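Local coordinates for virulence protein STM3117 (Salmonella enterica subsp. enterica serovar Typhimurium, PDB 3HUH) that promotes replication of the bacterium inside host macrophages and may take part in biosynthesis and modification of the peptidoglycan layer of the cell wall, at residues Arg39-Val44 against Lys57-Gly62; Thr95-Val100 against Glu124-Tyr129. All coordinates share one frame; numbering follows the deposited sequence.

How the interactions relate
From the N terminus, strand 21-31 leads into helix 34-43. Strand 48-52 follows, and strand 56-61 then brings the chain back against the helix, so that interaction 1 closes a short loop of 12 residues. Strands 64-70 and 88-93 come next. Interaction 2 then opens at helix 97-106 and closes a longer loop when strand 123-131 returns. Interaction 1 closes before interaction 2 opens, and the two neither nest nor cross. Each contact lays a helix on a four-stranded mixed sheet of strand order 1-4-3-2, and there are two such sheets in this glyoxalase-type chain. The centres are 19 Å apart, and the nearest atoms, about 7 Å apart, do not touch.

Interaction 1: Arg39-Val44 against Lys57-Gly62; sequences RFYEEV and KALIFG
Tyr-41 OH is hydrogen-bonded to Asp-132 OD2, while the CB end of the same side chain packs on Leu-59. No hydrogen bond joins the two segments. Leu-59 uses mainly one methyl. Leu-59 CD1 lies 3.5 Å from Tyr-41 CB and also meets Tyr-41 CG and CD1, approaching the ring obliquely. Leu-59 CD2 is 4.0 Å from Tyr-41 CB, so both methyls come to this carbon from the same side. The two side chains cross at about a right angle. With CG beside the backbone N (chi1 -75°), the Tyr-41 ring leads away from the strand toward Asp-132. Phe-40 CD2 sits 3.7 Å above one face of the Tyr-41 ring, near its rim. Glu-42 adds a lighter touch, its CG 4.4 Å from Leu-59 CD2. Its OE2 accepts a hydrogen bond from Ala-49 N, which ties the helix to the start of strand 48-52. Tyr-41 and Leu-59 are buried; Glu-42 is partly exposed. This is the helix-on-sheet packing of the glyoxalase (VOC) fold, helix 34-43 lying on strand 56-61. That strand runs antiparallel between strands 48-52 and 64-70: backbone hydrogen bonds join Ala-58 to Val-50 on one side and Leu-59 to Ile-66 on the other.

Interaction 2: Thr95-Val100 against Glu124-Tyr129; sequences TPINDV and EIMSIY
Ile-97 and Val-100 of helix 97-106 pack on Met-126 and Ile-128 of strand 123-131, a helix-on-sheet contact of the glyoxalase (VOC) fold. Just before the helix, Thr-95 OG1 is hydrogen-bonded to Ile-20 N of the second subunit, which places the approach to the helix at the dimer interface. Pro-96 takes the N-cap position. Pro-96 O accepts a hydrogen bond from Val-100 N at 3.1 Å and a weak one from Asp-99 N. Ile-97 comes next and makes most of the helix's share of the contact. Gln-142 of strand 137-142 is bound to both segments, by its OE1 to the backbone N of Ile-97 and by its backbone to Met-126.

The two arms of the Ile-97 side chain do different work. CG1 is anti to the backbone N (chi1 -159°), and this arm reaches the strand backbone, with Ile-97 CD1 3.8 Å from Met-126 O. The Ile-97 CG2 methyl meets the side chain instead, 3.9 Å from Met-126 CG. Ile-97 and Met-126 cross at about a right angle. The Met-126 chain is bent at both chi2 and chi3, and its end leads away from the helix.

One turn on, Val-100 meets Ile-128, which also touches Val-101 and Ile-104 of the same helix. No hydrogen bond spans the two segments. The CG2 methyl of Ile-128 serves both helix residues: it lies 4.3 Å from Ile-97 CD1 and 4.4 Å from Val-100 CG1.

Interaction 1: Arg39-Val44 against Lys57-Gly62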
loop_
_atom_site.group_PDB
_atom_site.type_symbol
_atom_site.label_atom_id
_atom_site.label_comp_id
_atom_site.label_asym_id
_atom_site.label_seq_id
_atom_site.Cartn_x
_atom_site.Cartn_y
_atom_site.Cartn_z
ATOM N N ARG A 39 5.461 16.574 -6.407
ATOM C CA ARG A 39 5.605 17.785 -5.607
ATOM C C ARG A 39 4.960 17.645 -4.231
ATOM O O ARG A 39 5.529 18.066 -3.224
ATOM C CB ARG A 39 5.022 18.993 -6.344
ATOM C CG ARG A 39 5.972 19.611 -7.357
ATOM C CD ARG A 39 5.465 20.972 -7.831
ATOM N NE ARG A 39 6.523 21.768 -8.454
ATOM C CZ ARG A 39 7.152 21.444 -9.579
ATOM N NH1 ARG A 39 6.837 20.329 -10.228
ATOM N NH2 ARG A 39 8.099 22.241 -10.059
ATOM N N PHE A 40 3.779 17.039 -4.181
ATOM C CA PHE A 40 3.084 16.847 -2.914
ATOM C C PHE A 40 3.858 15.925 -1.966
ATOM O O PHE A 40 4.136 16.293 -0.818
ATOM C CB PHE A 40 1.690 16.258 -3.151
ATOM C CG PHE A 40 0.947 15.932 -1.882
ATOM C CD1 PHE A 40 0.313 16.936 -1.153
ATOM C CD2 PHE A 40 0.893 14.622 -1.405
ATOM C CE1 PHE A 40 -0.370 16.639 0.031
ATOM C CE2 PHE A 40 0.214 14.310 -0.220
ATOM C CZ PHE A 40 -0.421 15.323 0.500
ATOM N N TYR A 41 4.219 14.734 -2.439
ATOM C CA TYR A 41 4.927 13.798 -1.574
ATOM C C TYR A 41 6.311 14.268 -1.148
ATOM O O TYR A 41 6.755 13.974 -0.035
ATOM C CB TYR A 41 4.978 12.401 -2.216
ATOM C CG TYR A 41 3.641 11.689 -2.123
ATOM C CD1 TYR A 41 2.682 11.827 -3.125
ATOM C CD2 TYR A 41 3.304 10.940 -0.992
ATOM C CE1 TYR A 41 1.418 11.241 -3.008
ATOM C CE2 TYR A 41 2.040 10.355 -0.860
ATOM C CZ TYR A 41 1.103 10.510 -1.867
ATOM O OH TYR A 41 -0.150 9.954 -1.717
ATOM N N GLU A 42 7.000 15.006 -2.011
ATOM C CA GLU A 42 8.310 15.511 -1.626
ATOM C C GLU A 42 8.183 16.666 -0.630
ATOM O O GLU A 42 8.785 16.633 0.440
ATOM C CB GLU A 42 9.107 15.979 -2.846
ATOM C CG GLU A 42 9.588 14.855 -3.750
ATOM C CD GLU A 42 10.731 15.283 -4.664
ATOM O OE1 GLU A 42 10.661 16.392 -5.238
ATOM O OE2 GLU A 42 11.697 14.506 -4.815
ATOM N N GLU A 43 7.378 17.671 -0.967
ATOM C CA GLU A 43 7.235 18.845 -0.105
ATOM C C GLU A 43 6.507 18.613 1.212
ATOM O O GLU A 43 6.899 19.163 2.244
ATOM C CB GLU A 43 6.556 19.987 -0.873
ATOM C CG GLU A 43 7.223 20.308 -2.199
ATOM C CD GLU A 43 6.736 21.602 -2.821
ATOM O OE1 GLU A 43 5.517 21.874 -2.774
ATOM O OE2 GLU A 43 7.577 22.344 -3.370
ATOM N N VAL A 44 5.457 17.802 1.191
ATOM C CA VAL A 44 4.694 17.549 2.405
ATOM C C VAL A 44 5.200 16.365 3.234
ATOM O O VAL A 44 5.560 16.528 4.405
ATOM C CB VAL A 44 3.206 17.334 2.067
ATOM C CG1 VAL A 44 2.409 17.114 3.339
ATOM C CG2 VAL A 44 2.680 18.542 1.293
ATOM N N LYS A 57 8.812 6.688 -12.609
ATOM C CA LYS A 57 8.966 7.440 -11.370
ATOM C C LYS A 57 8.542 6.683 -10.122
ATOM O O LYS A 57 7.577 5.908 -10.138
ATOM C CB LYS A 57 8.162 8.740 -11.427
ATOM C CG LYS A 57 8.722 9.801 -12.356
ATOM C CD LYS A 57 8.551 9.442 -13.806
ATOM C CE LYS A 57 9.096 10.563 -14.674
ATOM N NZ LYS A 57 10.555 10.782 -14.446
ATOM N N ALA A 58 9.275 6.921 -9.040
ATOM C CA ALA A 58 8.976 6.320 -7.750
ATOM C C ALA A 58 9.298 7.332 -6.660
ATOM O O ALA A 58 10.044 8.295 -6.878
ATOM C CB ALA A 58 9.785 5.051 -7.547
ATOM N N LEU A 59 8.708 7.116 -5.496
ATOM C CA LEU A 59 8.923 7.969 -4.342
ATOM C C LEU A 59 9.499 7.066 -3.273
ATOM O O LEU A 59 8.855 6.112 -2.831
ATOM C CB LEU A 59 7.604 8.575 -3.865
ATOM C CG LEU A 59 7.020 9.639 -4.801
ATOM C CD1 LEU A 59 5.554 9.850 -4.480
ATOM C CD2 LEU A 59 7.813 10.938 -4.668
ATOM N N ILE A 60 10.734 7.362 -2.888
ATOM C CA ILE A 60 11.456 6.601 -1.884
ATOM C C ILE A 60 11.223 7.143 -0.477
ATOM O O ILE A 60 11.226 8.353 -0.267
ATOM C CB ILE A 60 12.984 6.665 -2.155
ATOM C CG1 ILE A 60 13.283 6.243 -3.597
ATOM C CG2 ILE A 60 13.738 5.841 -1.131
ATOM C CD1 ILE A 60 12.778 4.870 -3.960
ATOM N N PHE A 61 11.020 6.241 0.480
ATOM C CA PHE A 61 10.859 6.613 1.884
ATOM C C PHE A 61 11.213 5.389 2.713
ATOM O O PHE A 61 10.857 4.270 2.352
ATOM C CB PHE A 61 9.431 7.097 2.184
ATOM C CG PHE A 61 8.376 6.060 1.978
ATOM C CD1 PHE A 61 7.979 5.232 3.026
ATOM C CD2 PHE A 61 7.770 5.909 0.736
ATOM C CE1 PHE A 61 6.992 4.274 2.838
ATOM C CE2 PHE A 61 6.782 4.950 0.540
ATOM C CZ PHE A 61 6.392 4.132 1.591
ATOM N N GLY A 62 11.921 5.599 3.818
ATOM C CA GLY A 62 12.333 4.475 4.639
ATOM C C GLY A 62 13.023 3.465 3.738
ATOM O O GLY A 62 13.885 3.827 2.935
#

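Interaction 2: Thr95-Val100 against Glu124-Tyr129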
loop_
_atom_site.group_PDB
_atom_site.type_symbol
_atom_site.label_atom_id
_atom_site.label_comp_id
_atom_site.label_asym_id
_atom_site.label_seq_id
_atom_site.Cartn_x
_atom_site.Cartn_y
_atom_site.Cartn_z
ATOM N N THR A 95 8.298 11.811 13.969
ATOM C CA THR A 95 8.174 13.210 14.361
ATOM C C THR A 95 6.980 13.318 15.313
ATOM O O THR A 95 5.957 12.670 15.098
ATOM C CB THR A 95 7.919 14.088 13.115
ATOM O OG1 THR A 95 9.022 13.959 12.208
ATOM C CG2 THR A 95 7.748 15.554 13.499
ATOM N N PRO A 96 7.101 14.116 16.394
ATOM C CA PRO A 96 5.964 14.240 17.318
ATOM C C PRO A 96 4.717 14.593 16.504
ATOM O O PRO A 96 4.736 15.540 15.717
ATOM C CB PRO A 96 6.399 15.370 18.247
ATOM C CG PRO A 96 7.895 15.204 18.291
ATOM C CD PRO A 96 8.233 14.951 16.833
ATOM N N ILE A 97 3.638 13.842 16.698
ATOM C CA ILE A 97 2.423 14.064 15.922
ATOM C C ILE A 97 1.882 15.495 15.952
ATOM O O ILE A 97 1.355 15.964 14.952
ATOM C CB ILE A 97 1.309 13.053 16.322
ATOM C CG1 ILE A 97 0.276 12.942 15.192
ATOM C CG2 ILE A 97 0.645 13.468 17.621
ATOM C CD1 ILE A 97 0.859 12.419 13.879
ATOM N N ASN A 98 2.013 16.195 17.077
ATOM C CA ASN A 98 1.532 17.573 17.134
ATOM C C ASN A 98 2.401 18.493 16.274
ATOM O O ASN A 98 1.916 19.490 15.723
ATOM C CB ASN A 98 1.478 18.071 18.584
ATOM C CG ASN A 98 0.354 17.418 19.375
ATOM O OD1 ASN A 98 -0.500 16.732 18.805
ATOM N ND2 ASN A 98 0.342 17.634 20.687
ATOM N N ASP A 99 3.683 18.165 16.147
ATOM C CA ASP A 99 4.559 18.970 15.305
ATOM C C ASP A 99 4.147 18.718 13.854
ATOM O O ASP A 99 4.180 19.625 13.018
ATOM C CB ASP A 99 6.035 18.587 15.501
ATOM C CG ASP A 99 6.584 19.021 16.854
ATOM O OD1 ASP A 99 6.032 19.966 17.464
ATOM O OD2 ASP A 99 7.586 18.425 17.301
ATOM N N VAL A 100 3.739 17.484 13.561
ATOM C CA VAL A 100 3.311 17.139 12.211
ATOM C C VAL A 100 2.039 17.914 11.880
ATOM O O VAL A 100 1.892 18.438 10.776
ATOM C CB VAL A 100 3.017 15.627 12.073
ATOM C CG1 VAL A 100 2.473 15.326 10.677
ATOM C CG2 VAL A 100 4.291 14.824 12.325
ATOM N N GLU A 124 -1.638 1.102 19.586
ATOM C CA GLU A 124 -2.383 2.339 19.394
ATOM C C GLU A 124 -1.521 3.428 18.759
ATOM O O GLU A 124 -0.323 3.547 19.040
ATOM C CB GLU A 124 -2.946 2.828 20.738
ATOM C CG GLU A 124 -3.878 4.033 20.631
ATOM C CD GLU A 124 -4.472 4.450 21.972
ATOM O OE1 GLU A 124 -3.691 4.734 22.908
ATOM O OE2 GLU A 124 -5.719 4.498 22.088
ATOM N N ILE A 125 -2.138 4.212 17.882
ATOM C CA ILE A 125 -1.445 5.303 17.209
ATOM C C ILE A 125 -2.307 6.563 17.233
ATOM O O ILE A 125 -3.524 6.487 17.420
ATOM C CB ILE A 125 -1.149 4.954 15.721
ATOM C CG1 ILE A 125 -2.464 4.695 14.975
ATOM C CG2 ILE A 125 -0.232 3.737 15.637
ATOM C CD1 ILE A 125 -2.278 4.304 13.499
ATOM N N MET A 126 -1.673 7.720 17.070
ATOM C CA MET A 126 -2.402 8.987 17.002
ATOM C C MET A 126 -2.299 9.340 15.527
ATOM O O MET A 126 -1.199 9.450 14.993
ATOM C CB MET A 126 -1.737 10.077 17.844
ATOM C CG MET A 126 -2.570 11.375 17.951
ATOM S SD MET A 126 -4.202 11.169 18.768
ATOM C CE MET A 126 -3.771 9.985 19.956
ATOM N N SER A 127 -3.443 9.515 14.872
ATOM C CA SER A 127 -3.452 9.788 13.439
ATOM C C SER A 127 -4.011 11.128 13.002
ATOM O O SER A 127 -4.934 11.666 13.611
ATOM C CB SER A 127 -4.252 8.708 12.709
ATOM O OG SER A 127 -3.736 7.413 12.938
ATOM N N ILE A 128 -3.442 11.640 11.918
ATOM C CA ILE A 128 -3.891 12.878 11.307
ATOM C C ILE A 128 -4.140 12.465 9.856
ATOM O O ILE A 128 -3.352 11.711 9.282
ATOM C CB ILE A 128 -2.807 13.980 11.396
ATOM C CG1 ILE A 128 -3.388 15.317 10.930
ATOM C CG2 ILE A 128 -1.592 13.594 10.582
ATOM C CD1 ILE A 128 -4.497 15.838 11.830
ATOM N N TYR A 129 -5.245 12.922 9.274
ATOM C CA TYR A 129 -5.586 12.563 7.900
ATOM C C TYR A 129 -5.588 13.746 6.951
ATOM O O TYR A 129 -6.110 14.813 7.276
ATOM C CB TYR A 129 -6.983 11.943 7.830
ATOM C CG TYR A 129 -7.186 10.656 8.589
ATOM C CD1 TYR A 129 -7.177 9.428 7.926
ATOM C CD2 TYR A 129 -7.453 10.666 9.957
ATOM C CE1 TYR A 129 -7.443 8.241 8.606
ATOM C CE2 TYR A 129 -7.719 9.487 10.646
ATOM C CZ TYR A 129 -7.716 8.278 9.964
ATOM O OH TYR A 129 -8.017 7.114 10.630
#